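Local structure of putative peptide ABC-transport system periplasmic peptide-binding protein (Campylobacter jejuni, 4OEU) at residues I9-E14 with V483-N488; I217-L222 with N274-Y279; A243-L248 with F380-G385; E334-S339 with K363-P368. The protein probably serves as the periplasmic receptor of an ABC importer, possibly for peptides, and here carries bound nickel and histidine. One frame throughout, in Å; residues are numbered along the deposited sequence.

Interaction 1 of 4, residues I9-E14 with V483-N488; sequences IAVENE and VGFTWN
The CG2 methyl of Ile9 meets the rim of the Phe485 ring, 3.8 Å from CZ, as strand 6-11 of a mixed sheet in this periplasmic binding protein is met by a loop of the C-terminal region. The approach is edge-on: Ile9 CG2, which lies opposite the backbone N across the CA-CB bond, is near the ring plane, and so is the carbonyl oxygen of Ala10, 4.0 Å from Phe485 CZ. Val11 adds a looser apolar contact through CG1, which reaches Phe485 CZ obliquely at 4.3 Å. The Ile9 and Phe485 side chains run past each other in opposite directions, and no hydrogen bond joins the two segments. Ile9 and Val11 both point toward the loop, while Ala10 between them points away, as expected in an extended strand. The strand is held by backbone hydrogen bonds to Ile193, Lys195, Ile197 and Ala214, while Phe485 also touches Leu216. The loop is shaped by a type I turn from Gly484 to Trp487, closed by Trp487 N to Gly484 O at 3.1 Å. Farther out, the Asn488 side chain is hydrogen-bonded to Gly472, Glu491 and Trp492. The side chain of Thr486 lies about 6 Å from that of Asn31, a magnesium-binding residue. Within the loop, Thr486 CG2 sits 3.5 Å above one face of the Phe485 ring, offset toward its rim, and lies 4.3 Å from Ile9 CD1.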
loop_
_atom_site.group_PDB
_atom_site.type_symbol
_atom_site.label_atom_id
_atom_site.label_comp_id
_atom_site.label_asym_id
_atom_site.label_seq_id
_atom_site.Cartn_x
_atom_site.Cartn_y
_atom_site.Cartn_z
ATOM N N ILE A 9 9.978 7.711 -15.942
ATOM C CA ILE A 9 8.750 7.782 -15.166
ATOM C C ILE A 9 9.017 8.357 -13.778
ATOM O O ILE A 9 10.024 8.039 -13.143
ATOM C CB ILE A 9 8.101 6.385 -15.037
ATOM C CG1 ILE A 9 7.909 5.767 -16.428
ATOM C CG2 ILE A 9 6.774 6.469 -14.293
ATOM C CD1 ILE A 9 7.670 4.262 -16.419
ATOM N N ALA A 10 8.116 9.206 -13.303
ATOM C CA ALA A 10 8.250 9.749 -11.968
ATOM C C ALA A 10 7.374 8.986 -10.980
ATOM O O ALA A 10 6.224 8.653 -11.279
ATOM C CB ALA A 10 7.902 11.238 -11.962
ATOM N N VAL A 11 7.932 8.683 -9.812
ATOM C CA VAL A 11 7.151 8.095 -8.724
ATOM C C VAL A 11 7.395 8.917 -7.461
ATOM O O VAL A 11 8.483 9.476 -7.282
ATOM C CB VAL A 11 7.509 6.604 -8.472
ATOM C CG1 VAL A 11 7.350 5.782 -9.743
ATOM C CG2 VAL A 11 8.916 6.472 -7.910
ATOM N N GLU A 12 6.393 8.992 -6.587
ATOM C CA GLU A 12 6.504 9.832 -5.396
ATOM C C GLU A 12 7.294 9.165 -4.271
ATOM O O GLU A 12 7.963 9.849 -3.497
ATOM C CB GLU A 12 5.115 10.236 -4.880
ATOM C CG GLU A 12 4.254 9.083 -4.369
ATOM C CD GLU A 12 2.992 9.554 -3.650
ATOM O OE1 GLU A 12 3.053 10.584 -2.942
ATOM O OE2 GLU A 12 1.941 8.888 -3.790
ATOM N N ASN A 13 7.235 7.841 -4.179
ATOM C CA ASN A 13 7.868 7.151 -3.058
ATOM C C ASN A 13 9.137 6.419 -3.468
ATOM O O ASN A 13 9.189 5.771 -4.514
ATOM C CB ASN A 13 6.898 6.166 -2.402
ATOM C CG ASN A 13 5.926 6.840 -1.459
ATOM O OD1 ASN A 13 4.820 7.212 -1.855
ATOM N ND2 ASN A 13 6.338 7.016 -0.207
ATOM N N GLU A 14 10.142 6.498 -2.605
ATOM C CA GLU A 14 11.441 5.883 -2.847
ATOM C C GLU A 14 11.716 4.878 -1.734
ATOM O O GLU A 14 11.193 5.021 -0.630
ATOM C CB GLU A 14 12.527 6.963 -2.899
ATOM C CG GLU A 14 13.880 6.523 -3.426
ATOM C CD GLU A 14 14.883 7.668 -3.443
ATOM O OE1 GLU A 14 14.507 8.796 -3.048
ATOM O OE2 GLU A 14 16.042 7.446 -3.856
ATOM N N VAL A 483 0.557 2.651 -6.587
ATOM C CA VAL A 483 1.511 1.583 -6.862
ATOM C C VAL A 483 0.860 0.499 -7.715
ATOM O O VAL A 483 -0.251 0.037 -7.422
ATOM C CB VAL A 483 2.055 0.953 -5.560
ATOM C CG1 VAL A 483 2.797 -0.345 -5.856
ATOM C CG2 VAL A 483 2.965 1.937 -4.831
ATOM N N GLY A 484 1.544 0.130 -8.795
ATOM C CA GLY A 484 1.035 -0.856 -9.721
ATOM C C GLY A 484 0.734 -0.280 -11.087
ATOM O O GLY A 484 0.413 -1.022 -12.017
ATOM N N PHE A 485 0.858 1.037 -11.242
ATOM C CA PHE A 485 0.533 1.626 -12.537
ATOM C C PHE A 485 1.630 1.331 -13.557
ATOM O O PHE A 485 1.422 1.478 -14.760
ATOM C CB PHE A 485 0.272 3.134 -12.407
ATOM C CG PHE A 485 1.510 3.981 -12.304
ATOM C CD1 PHE A 485 2.052 4.570 -13.434
ATOM C CD2 PHE A 485 2.103 4.226 -11.073
ATOM C CE1 PHE A 485 3.178 5.371 -13.344
ATOM C CE2 PHE A 485 3.226 5.022 -10.974
ATOM C CZ PHE A 485 3.769 5.597 -12.110
ATOM N N THR A 486 2.779 0.871 -13.074
ATOM C CA THR A 486 3.874 0.466 -13.950
ATOM C C THR A 486 3.980 -1.060 -14.068
ATOM O O THR A 486 5.041 -1.585 -14.415
ATOM C CB THR A 486 5.229 1.006 -13.449
ATOM O OG1 THR A 486 5.520 0.434 -12.164
ATOM C CG2 THR A 486 5.197 2.528 -13.326
ATOM N N TRP A 487 2.885 -1.767 -13.792
ATOM C CA TRP A 487 2.914 -3.228 -13.712
ATOM C C TRP A 487 3.307 -3.902 -15.029
ATOM O O TRP A 487 3.902 -4.981 -15.016
ATOM C CB TRP A 487 1.557 -3.758 -13.237
ATOM C CG TRP A 487 0.453 -3.648 -14.249
ATOM C CD1 TRP A 487 -0.328 -2.554 -14.494
ATOM C CD2 TRP A 487 -0.020 -4.682 -15.126
ATOM N NE1 TRP A 487 -1.243 -2.837 -15.483
ATOM C CE2 TRP A 487 -1.074 -4.136 -15.886
ATOM C CE3 TRP A 487 0.353 -6.010 -15.347
ATOM C CZ2 TRP A 487 -1.761 -4.874 -16.848
ATOM C CZ3 TRP A 487 -0.328 -6.740 -16.301
ATOM C CH2 TRP A 487 -1.371 -6.171 -17.042
ATOM N N ASN A 488 2.978 -3.284 -16.161
ATOM C CA ASN A 488 3.318 -3.885 -17.451
ATOM C C ASN A 488 4.281 -3.022 -18.270
ATOM O O ASN A 488 4.267 -3.050 -19.501
ATOM C CB ASN A 488 2.044 -4.175 -18.256
ATOM C CG ASN A 488 1.467 -2.939 -18.922
ATOM O OD1 ASN A 488 1.306 -1.889 -18.298
ATOM N ND2 ASN A 488 1.158 -3.061 -20.210
#

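Interaction 2 of 4, residues I217-L222 with N274-Y279; sequences IDVSLL and NLLHDY
One face of the Tyr279 ring receives the CG2 methyl of Val219, 4.2 Å from the ring centroid and 23° off the normal, a CH-pi contact shifted toward the CG side of the ring. The carbonyl oxygen of His277 lies in the ring plane at the edge. At the phenol end Leu222 CD2 approaches obliquely, 3.7 Å from Tyr279 CZ, with the two side chains crossing at about a right angle. The imidazole of His277 has the carbonyl oxygen of Asn274 over one face, and its edge meets Val219 CG2, 4.2 Å from CD2. Val219 thus divides its work: CG2, anti to the backbone N, serves both rings, while CG1 (chi1 50°) packs against Leu276 CD2 at 3.8 Å. No hydrogen bond crosses between the segments; each has its own short-range backbone bonds. Leu222 N bonds to Val219 O at 3.1 Å, and a type I' turn from Leu276 to Tyr279 is closed by Tyr279 N to Leu276 O at 2.9 Å. That turn carries the chain off the end of a helix with positive phi at His277 and brings the tyrosine back toward Val219. Through Val219 and Leu222 the loop after strand 214-216 packs on the exit of helix 268-276, at the surface and away from the annotated metal site. Around it, Arg235 makes a cation-pi contact with Tyr279, Leu276 touches helix 342-357, and Leu222 rests on strand 454-467.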
loop_
_atom_site.group_PDB
_atom_site.type_symbol
_atom_site.label_atom_id
_atom_site.label_comp_id
_atom_site.label_asym_id
_atom_site.label_seq_id
_atom_site.Cartn_x
_atom_site.Cartn_y
_atom_site.Cartn_z
ATOM N N ILE A 217 -0.584 12.237 -11.646
ATOM C CA ILE A 217 -0.759 13.637 -11.286
ATOM C C ILE A 217 -2.021 13.835 -10.454
ATOM O O ILE A 217 -3.096 13.352 -10.822
ATOM C CB ILE A 217 -0.822 14.538 -12.538
ATOM C CG1 ILE A 217 0.458 14.393 -13.363
ATOM C CG2 ILE A 217 -0.998 15.994 -12.137
ATOM C CD1 ILE A 217 1.702 14.916 -12.659
ATOM N N ASP A 218 -1.878 14.543 -9.334
ATOM C CA ASP A 218 -3.001 14.850 -8.449
ATOM C C ASP A 218 -4.141 15.499 -9.233
ATOM O O ASP A 218 -3.902 16.306 -10.136
ATOM C CB ASP A 218 -2.553 15.784 -7.321
ATOM C CG ASP A 218 -1.618 15.107 -6.330
ATOM O OD1 ASP A 218 -1.038 14.043 -6.660
ATOM O OD2 ASP A 218 -1.462 15.651 -5.215
ATOM N N VAL A 219 -5.373 15.149 -8.874
ATOM C CA VAL A 219 -6.564 15.600 -9.596
ATOM C C VAL A 219 -6.674 17.132 -9.649
ATOM O O VAL A 219 -7.127 17.692 -10.647
ATOM C CB VAL A 219 -7.848 14.991 -8.961
ATOM C CG1 VAL A 219 -7.863 15.198 -7.448
ATOM C CG2 VAL A 219 -9.105 15.554 -9.603
ATOM N N SER A 220 -6.236 17.803 -8.587
ATOM C CA SER A 220 -6.254 19.264 -8.541
ATOM C C SER A 220 -5.367 19.896 -9.620
ATOM O O SER A 220 -5.594 21.034 -10.028
ATOM C CB SER A 220 -5.824 19.757 -7.156
ATOM O OG SER A 220 -4.454 19.499 -6.922
ATOM N N LEU A 221 -4.360 19.155 -10.074
ATOM C CA LEU A 221 -3.429 19.652 -11.083
ATOM C C LEU A 221 -3.791 19.185 -12.492
ATOM O O LEU A 221 -3.158 19.589 -13.467
ATOM C CB LEU A 221 -2.001 19.210 -10.748
ATOM C CG LEU A 221 -1.138 20.066 -9.812
ATOM C CD1 LEU A 221 -1.842 20.398 -8.503
ATOM C CD2 LEU A 221 0.175 19.352 -9.543
ATOM N N LEU A 222 -4.814 18.342 -12.596
ATOM C CA LEU A 222 -5.091 17.625 -13.838
ATOM C C LEU A 222 -5.523 18.562 -14.973
ATOM O O LEU A 222 -5.245 18.301 -16.145
ATOM C CB LEU A 222 -6.158 16.552 -13.593
ATOM C CG LEU A 222 -6.206 15.394 -14.596
ATOM C CD1 LEU A 222 -4.840 14.729 -14.685
ATOM C CD2 LEU A 222 -7.267 14.372 -14.216
ATOM N N ASN A 274 -16.822 18.215 -3.800
ATOM C CA ASN A 274 -16.203 19.517 -3.992
ATOM C C ASN A 274 -14.683 19.454 -4.112
ATOM O O ASN A 274 -14.102 20.067 -5.006
ATOM C CB ASN A 274 -16.581 20.457 -2.846
ATOM C CG ASN A 274 -18.075 20.485 -2.579
ATOM O OD1 ASN A 274 -18.511 20.349 -1.438
ATOM N ND2 ASN A 274 -18.867 20.656 -3.633
ATOM N N LEU A 275 -14.040 18.732 -3.201
ATOM C CA LEU A 275 -12.582 18.647 -3.193
ATOM C C LEU A 275 -12.007 17.707 -4.259
ATOM O O LEU A 275 -10.970 17.997 -4.851
ATOM C CB LEU A 275 -12.095 18.220 -1.807
ATOM C CG LEU A 275 -10.588 18.092 -1.594
ATOM C CD1 LEU A 275 -9.885 19.388 -1.987
ATOM C CD2 LEU A 275 -10.295 17.735 -0.145
ATOM N N LEU A 276 -12.669 16.582 -4.502
ATOM C CA LEU A 276 -12.101 15.565 -5.382
ATOM C C LEU A 276 -12.760 15.476 -6.759
ATOM O O LEU A 276 -12.333 14.676 -7.591
ATOM C CB LEU A 276 -12.154 14.199 -4.694
ATOM C CG LEU A 276 -11.052 14.025 -3.650
ATOM C CD1 LEU A 276 -11.292 12.818 -2.767
ATOM C CD2 LEU A 276 -9.729 13.896 -4.383
ATOM N N HIS A 277 -13.790 16.287 -6.993
ATOM C CA HIS A 277 -14.415 16.394 -8.315
ATOM C C HIS A 277 -14.881 15.044 -8.852
ATOM O O HIS A 277 -14.670 14.732 -10.024
ATOM C CB HIS A 277 -13.452 17.047 -9.316
ATOM C CG HIS A 277 -12.916 18.373 -8.870
ATOM N ND1 HIS A 277 -13.712 19.491 -8.734
ATOM C CD2 HIS A 277 -11.665 18.758 -8.525
ATOM C CE1 HIS A 277 -12.974 20.509 -8.328
ATOM N NE2 HIS A 277 -11.727 20.090 -8.193
ATOM N N ASP A 278 -15.515 14.256 -7.989
ATOM C CA ASP A 278 -16.008 12.927 -8.346
ATOM C C ASP A 278 -14.915 12.008 -8.907
ATOM O O ASP A 278 -15.196 11.122 -9.715
ATOM C CB ASP A 278 -17.160 13.037 -9.349
ATOM C CG ASP A 278 -18.417 13.618 -8.728
ATOM O OD1 ASP A 278 -18.696 13.304 -7.551
ATOM O OD2 ASP A 278 -19.123 14.388 -9.418
ATOM N N TYR A 279 -13.675 12.224 -8.477
ATOM C CA TYR A 279 -12.584 11.313 -8.807
ATOM C C TYR A 279 -12.385 10.372 -7.637
ATOM O O TYR A 279 -11.277 9.906 -7.369
ATOM C CB TYR A 279 -11.291 12.073 -9.086
ATOM C CG TYR A 279 -10.956 12.212 -10.546
ATOM C CD1 TYR A 279 -9.875 11.535 -11.098
ATOM C CD2 TYR A 279 -11.719 13.020 -11.376
ATOM C CE1 TYR A 279 -9.566 11.664 -12.436
ATOM C CE2 TYR A 279 -11.419 13.154 -12.710
ATOM C CZ TYR A 279 -10.344 12.475 -13.236
ATOM O OH TYR A 279 -10.050 12.615 -14.573
#

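Interaction 3 of 4, residues A243-L248 with F380-G385; sequences ALMFNL and FLIGWG. With HIS (histidine), chain D.
Met245 N gives its hydrogen to Phe380 O at 2.7 Å in a nearly straight bond, 170° at the hydrogen, and Phe380 N returns one to Met245 O at 3.1 Å. The second reciprocal pair joins Ala243 N to Ile382 O at 3.0 Å and Ile382 N to Ala243 O at 2.8 Å. Leu244 and Leu381 form the non-hydrogen-bonded pair between them, and their backbones find partners on the outer sides of the two strands: Leu244 with Ile455, Leu381 with Trp336. These antiparallel strands belong to the large mixed sheet of a periplasmic solute-binding protein. On one face Ile382 CG2 lies 4.0 Å from Met245 CB, and the bent methionine, chi3 87°, brings its CE against Phe380 CB. Leu244 and Leu381 turn to the other face, where helix 342-357 receives both. Beyond the last strand pair, Gly383 N binds OXT of the histidine ligand at 2.9 Å, a bent bond with 135° at the hydrogen. Arg344 also bonds the ligand, and to Leu381 O as well. The ligand's amino N stands over one face of the Trp384 indole, 3.6 Å from CZ3.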
loop_
_atom_site.group_PDB
_atom_site.type_symbol
_atom_site.label_atom_id
_atom_site.label_comp_id
_atom_site.label_asym_id
_atom_site.label_seq_id
_atom_site.Cartn_x
_atom_site.Cartn_y
_atom_site.Cartn_z
ATOM N N ALA A 243 -7.855 8.591 5.096
ATOM C CA ALA A 243 -8.544 8.574 6.374
ATOM C C ALA A 243 -7.779 9.402 7.395
ATOM O O ALA A 243 -6.640 9.808 7.153
ATOM C CB ALA A 243 -8.719 7.138 6.873
ATOM N N LEU A 244 -8.421 9.672 8.525
ATOM C CA LEU A 244 -7.740 10.274 9.660
ATOM C C LEU A 244 -7.350 9.192 10.654
ATOM O O LEU A 244 -8.216 8.524 11.217
ATOM C CB LEU A 244 -8.618 11.328 10.346
ATOM C CG LEU A 244 -7.944 11.970 11.561
ATOM C CD1 LEU A 244 -6.734 12.791 11.119
ATOM C CD2 LEU A 244 -8.918 12.846 12.340
ATOM N N MET A 245 -6.050 9.021 10.870
ATOM C CA MET A 245 -5.567 8.045 11.836
ATOM C C MET A 245 -5.600 8.630 13.235
ATOM O O MET A 245 -4.915 9.611 13.518
ATOM C CB MET A 245 -4.136 7.607 11.499
ATOM C CG MET A 245 -3.483 6.727 12.565
ATOM S SD MET A 245 -1.673 6.891 12.624
ATOM C CE MET A 245 -1.526 8.283 13.747
ATOM N N PHE A 246 -6.395 8.036 14.115
ATOM C CA PHE A 246 -6.346 8.422 15.516
ATOM C C PHE A 246 -5.109 7.817 16.160
ATOM O O PHE A 246 -4.795 6.657 15.921
ATOM C CB PHE A 246 -7.600 7.961 16.262
ATOM C CG PHE A 246 -8.869 8.579 15.763
ATOM C CD1 PHE A 246 -9.035 9.956 15.781
ATOM C CD2 PHE A 246 -9.910 7.786 15.301
ATOM C CE1 PHE A 246 -10.211 10.533 15.331
ATOM C CE2 PHE A 246 -11.099 8.357 14.859
ATOM C CZ PHE A 246 -11.244 9.729 14.874
ATOM N N ASN A 247 -4.401 8.599 16.969
ATOM C CA ASN A 247 -3.383 8.029 17.844
ATOM C C ASN A 247 -4.033 7.743 19.178
ATOM O O ASN A 247 -4.423 8.665 19.884
ATOM C CB ASN A 247 -2.188 8.974 18.013
ATOM C CG ASN A 247 -1.019 8.331 18.752
ATOM O OD1 ASN A 247 -1.202 7.418 19.559
ATOM N ND2 ASN A 247 0.188 8.826 18.495
ATOM N N LEU A 248 -4.149 6.467 19.526
ATOM C CA LEU A 248 -4.878 6.081 20.729
ATOM C C LEU A 248 -4.045 6.254 21.992
ATOM O O LEU A 248 -4.503 5.934 23.091
ATOM C CB LEU A 248 -5.400 4.642 20.606
ATOM C CG LEU A 248 -6.651 4.553 19.716
ATOM C CD1 LEU A 248 -6.301 4.371 18.249
ATOM C CD2 LEU A 248 -7.624 3.472 20.190
ATOM N N PHE A 380 -3.289 11.808 12.157
ATOM C CA PHE A 380 -2.514 11.832 10.920
ATOM C C PHE A 380 -3.387 11.509 9.728
ATOM O O PHE A 380 -4.181 10.564 9.758
ATOM C CB PHE A 380 -1.348 10.835 11.028
ATOM C CG PHE A 380 -0.530 10.672 9.770
ATOM C CD1 PHE A 380 0.297 11.694 9.315
ATOM C CD2 PHE A 380 -0.527 9.462 9.087
ATOM C CE1 PHE A 380 1.077 11.525 8.171
ATOM C CE2 PHE A 380 0.252 9.286 7.947
ATOM C CZ PHE A 380 1.051 10.320 7.489
ATOM N N LEU A 381 -3.282 12.319 8.689
ATOM C CA LEU A 381 -4.041 12.019 7.495
ATOM C C LEU A 381 -3.354 10.902 6.705
ATOM O O LEU A 381 -2.417 11.134 5.927
ATOM C CB LEU A 381 -4.226 13.254 6.641
ATOM C CG LEU A 381 -5.592 13.094 5.989
ATOM C CD1 LEU A 381 -6.720 13.309 7.003
ATOM C CD2 LEU A 381 -5.693 14.062 4.897
ATOM N N ILE A 382 -3.858 9.692 6.910
ATOM C CA ILE A 382 -3.200 8.475 6.492
ATOM C C ILE A 382 -3.846 7.921 5.229
ATOM O O ILE A 382 -4.905 8.403 4.796
ATOM C CB ILE A 382 -3.260 7.417 7.613
ATOM C CG1 ILE A 382 -2.133 6.386 7.471
ATOM C CG2 ILE A 382 -4.625 6.754 7.644
ATOM C CD1 ILE A 382 -1.849 5.634 8.750
ATOM N N GLY A 383 -3.179 6.938 4.625
ATOM C CA GLY A 383 -3.709 6.207 3.492
ATOM C C GLY A 383 -3.204 4.772 3.445
ATOM O O GLY A 383 -2.076 4.483 3.864
ATOM N N TRP A 384 -4.054 3.876 2.946
ATOM C CA TRP A 384 -3.711 2.468 2.723
ATOM C C TRP A 384 -4.596 1.900 1.622
ATOM O O TRP A 384 -5.526 2.561 1.158
ATOM C CB TRP A 384 -3.907 1.628 3.987
ATOM C CG TRP A 384 -3.000 1.943 5.138
ATOM C CD1 TRP A 384 -3.353 2.533 6.314
ATOM C CD2 TRP A 384 -1.603 1.654 5.236
ATOM N NE1 TRP A 384 -2.258 2.636 7.137
ATOM C CE2 TRP A 384 -1.170 2.109 6.499
ATOM C CE3 TRP A 384 -0.675 1.062 4.379
ATOM C CZ2 TRP A 384 0.155 1.995 6.923
ATOM C CZ3 TRP A 384 0.641 0.941 4.805
ATOM C CH2 TRP A 384 1.044 1.408 6.065
ATOM N N GLY A 385 -4.328 0.664 1.219
ATOM C CA GLY A 385 -5.245 -0.034 0.332
ATOM C C GLY A 385 -4.560 -0.930 -0.675
ATOM O O GLY A 385 -3.631 -0.513 -1.369
HETATM N N HIS D . 1.068 4.447 3.904
HETATM C CA HIS D . 0.811 5.477 4.907
HETATM C C HIS D . 0.168 6.698 4.269
HETATM O O HIS D . 0.183 6.820 3.049
HETATM C CB HIS D . 2.113 5.892 5.593
HETATM C CG HIS D . 3.077 6.590 4.689
HETATM N ND1 HIS D . 3.186 6.292 3.338
HETATM C CD2 HIS D . 3.984 7.569 4.918
HETATM C CE1 HIS D . 4.114 7.050 2.794
HETATM N NE2 HIS D . 4.614 7.842 3.731
HETATM O OXT HIS D . -0.329 7.606 4.944
#

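Interaction 4 of 4, residues E334-S339 with K363-P368; sequences EIWAMS and KVVAKP
Trp336 and Val365 lie side by side on neighbouring parallel strands, 334-338 and 363-367, the two strands of a beta-alpha-beta unit whose crossover is helix 342-357. Backbone bonds zip them together: Ile335 N to Lys363 O at 2.6 Å, Val365 N to Ile335 O, Ala337 N to Val365 O, and Lys367 N to Ala337 O, the last a bent bond with 145° at the hydrogen. Where strand gives way to loop, Ser339 N reaches Lys367 O at 2.9 Å. Apolar and CH-pi contacts gather on the face bearing Trp336, Val365 and Lys367. Val365 CG1, anti to its own backbone N (chi1 -179°), stands over the six-membered ring of Trp336, 3.4 Å from its centroid and 2° off the normal. Lys367 lays its aliphatic chain obliquely at the far end of the indole, CE 3.5 Å from Trp336 CH2. Met338, also on this face, touches the bound histidine. The opposite face carries Ile335 and Val364, which both touch helix 342-357. Polar side-chain contacts are fewer. Glu334 and Lys363 lie side by side, their charged ends not in contact. The carboxylate instead holds the indole: Trp336 NE1 donates to Glu334 OE1 at 3.1 Å, in the ring plane and on the anti side of the carboxylate.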
loop_
_atom_site.group_PDB
_atom_site.type_symbol
_atom_site.label_atom_id
_atom_site.label_comp_id
_atom_site.label_asym_id
_atom_site.label_seq_id
_atom_site.Cartn_x
_atom_site.Cartn_y
_atom_site.Cartn_z
ATOM N N GLU A 334 -3.669 17.819 17.505
ATOM C CA GLU A 334 -3.136 18.250 16.214
ATOM C C GLU A 334 -3.499 17.294 15.077
ATOM O O GLU A 334 -3.673 16.094 15.291
ATOM C CB GLU A 334 -1.607 18.402 16.270
ATOM C CG GLU A 334 -1.093 19.545 17.150
ATOM C CD GLU A 334 0.230 19.209 17.820
ATOM O OE1 GLU A 334 0.922 18.286 17.340
ATOM O OE2 GLU A 334 0.591 19.874 18.812
ATOM N N ILE A 335 -3.642 17.850 13.877
ATOM C CA ILE A 335 -3.846 17.065 12.663
ATOM C C ILE A 335 -2.640 17.233 11.734
ATOM O O ILE A 335 -2.386 18.326 11.227
ATOM C CB ILE A 335 -5.134 17.480 11.922
ATOM C CG1 ILE A 335 -6.353 17.313 12.829
ATOM C CG2 ILE A 335 -5.335 16.649 10.676
ATOM C CD1 ILE A 335 -7.619 17.860 12.224
ATOM N N TRP A 336 -1.883 16.161 11.534
ATOM C CA TRP A 336 -0.696 16.236 10.696
ATOM C C TRP A 336 -0.970 15.738 9.284
ATOM O O TRP A 336 -1.642 14.721 9.079
ATOM C CB TRP A 336 0.446 15.438 11.320
ATOM C CG TRP A 336 1.039 16.101 12.518
ATOM C CD1 TRP A 336 0.424 16.340 13.710
ATOM C CD2 TRP A 336 2.384 16.582 12.653
ATOM N NE1 TRP A 336 1.297 16.964 14.572
ATOM C CE2 TRP A 336 2.506 17.121 13.948
ATOM C CE3 TRP A 336 3.492 16.613 11.803
ATOM C CZ2 TRP A 336 3.697 17.686 14.415
ATOM C CZ3 TRP A 336 4.674 17.176 12.267
ATOM C CH2 TRP A 336 4.768 17.701 13.560
ATOM N N ALA A 337 -0.441 16.468 8.311
ATOM C CA ALA A 337 -0.563 16.073 6.920
ATOM C C ALA A 337 0.759 16.283 6.203
ATOM O O ALA A 337 1.517 17.209 6.523
ATOM C CB ALA A 337 -1.671 16.856 6.235
ATOM N N MET A 338 1.009 15.441 5.208
ATOM C CA MET A 338 2.195 15.573 4.384
ATOM C C MET A 338 2.006 16.757 3.443
ATOM O O MET A 338 1.124 16.750 2.578
ATOM C CB MET A 338 2.468 14.275 3.615
ATOM C CG MET A 338 2.690 13.074 4.541
ATOM S SD MET A 338 2.943 11.492 3.698
ATOM C CE MET A 338 1.834 11.688 2.307
ATOM N N SER A 339 2.816 17.789 3.646
ATOM C CA SER A 339 2.650 19.056 2.941
ATOM C C SER A 339 2.901 18.912 1.445
ATOM O O SER A 339 2.500 19.766 0.653
ATOM C CB SER A 339 3.577 20.117 3.534
ATOM O OG SER A 339 4.933 19.727 3.428
ATOM N N LYS A 363 -5.360 21.739 15.496
ATOM C CA LYS A 363 -4.304 22.472 14.817
ATOM C C LYS A 363 -3.794 21.629 13.658
ATOM O O LYS A 363 -3.414 20.471 13.851
ATOM C CB LYS A 363 -3.156 22.791 15.780
ATOM C CG LYS A 363 -2.133 23.770 15.231
ATOM C CD LYS A 363 -0.942 23.929 16.174
ATOM C CE LYS A 363 0.159 24.756 15.519
ATOM N NZ LYS A 363 1.372 24.908 16.375
ATOM N N VAL A 364 -3.799 22.195 12.455
ATOM C CA VAL A 364 -3.287 21.478 11.292
ATOM C C VAL A 364 -1.784 21.702 11.142
ATOM O O VAL A 364 -1.328 22.847 11.028
ATOM C CB VAL A 364 -3.984 21.905 9.991
ATOM C CG1 VAL A 364 -3.356 21.176 8.809
ATOM C CG2 VAL A 364 -5.482 21.619 10.066
ATOM N N VAL A 365 -1.015 20.619 11.175
ATOM C CA VAL A 365 0.432 20.709 10.977
ATOM C C VAL A 365 0.832 20.071 9.656
ATOM O O VAL A 365 0.709 18.858 9.480
ATOM C CB VAL A 365 1.224 20.039 12.122
ATOM C CG1 VAL A 365 2.721 20.187 11.885
ATOM C CG2 VAL A 365 0.830 20.639 13.462
ATOM N N ALA A 366 1.309 20.889 8.724
ATOM C CA ALA A 366 1.706 20.379 7.420
ATOM C C ALA A 366 3.224 20.384 7.280
ATOM O O ALA A 366 3.840 21.440 7.197
ATOM C CB ALA A 366 1.061 21.205 6.307
ATOM N N LYS A 367 3.816 19.189 7.252
ATOM C CA LYS A 367 5.257 19.044 7.072
ATOM C C LYS A 367 5.518 18.012 5.972
ATOM O O LYS A 367 4.693 17.117 5.747
ATOM C CB LYS A 367 5.938 18.630 8.388
ATOM C CG LYS A 367 6.004 19.725 9.458
ATOM C CD LYS A 367 6.968 19.343 10.587
ATOM C CE LYS A 367 6.661 20.091 11.888
ATOM N NZ LYS A 367 6.918 21.568 11.828
ATOM N N PRO A 368 6.673 18.123 5.292
ATOM C CA PRO A 368 7.021 17.178 4.221
ATOM C C PRO A 368 7.080 15.720 4.683
ATOM O O PRO A 368 7.465 15.454 5.819
ATOM C CB PRO A 368 8.410 17.657 3.767
ATOM C CG PRO A 368 8.458 19.108 4.163
ATOM C CD PRO A 368 7.675 19.198 5.437
#

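Overall arrangement
Interactions 3 and 4 belong to one sheet and touch: strand 379-384 runs beside strand 329-338, and their centres lie about 12 Å apart. Both are held mainly by backbone bonds, antiparallel in interaction 3 and parallel in interaction 4, and both reach the histidine ligand, through Gly383 and Trp384 in the former and Met338 in the latter; they differ in burial, interaction 3 being wholly buried and interaction 4 partly exposed. Interactions 1 and 2 lack cross-segment hydrogen bonds and rely mainly on aliphatic groups meeting aromatic rings. Of these, interaction 1 is buried and interaction 2 lies at the surface. Interaction 1 joins segments near the two ends of the chain and encloses the other three along the sequence.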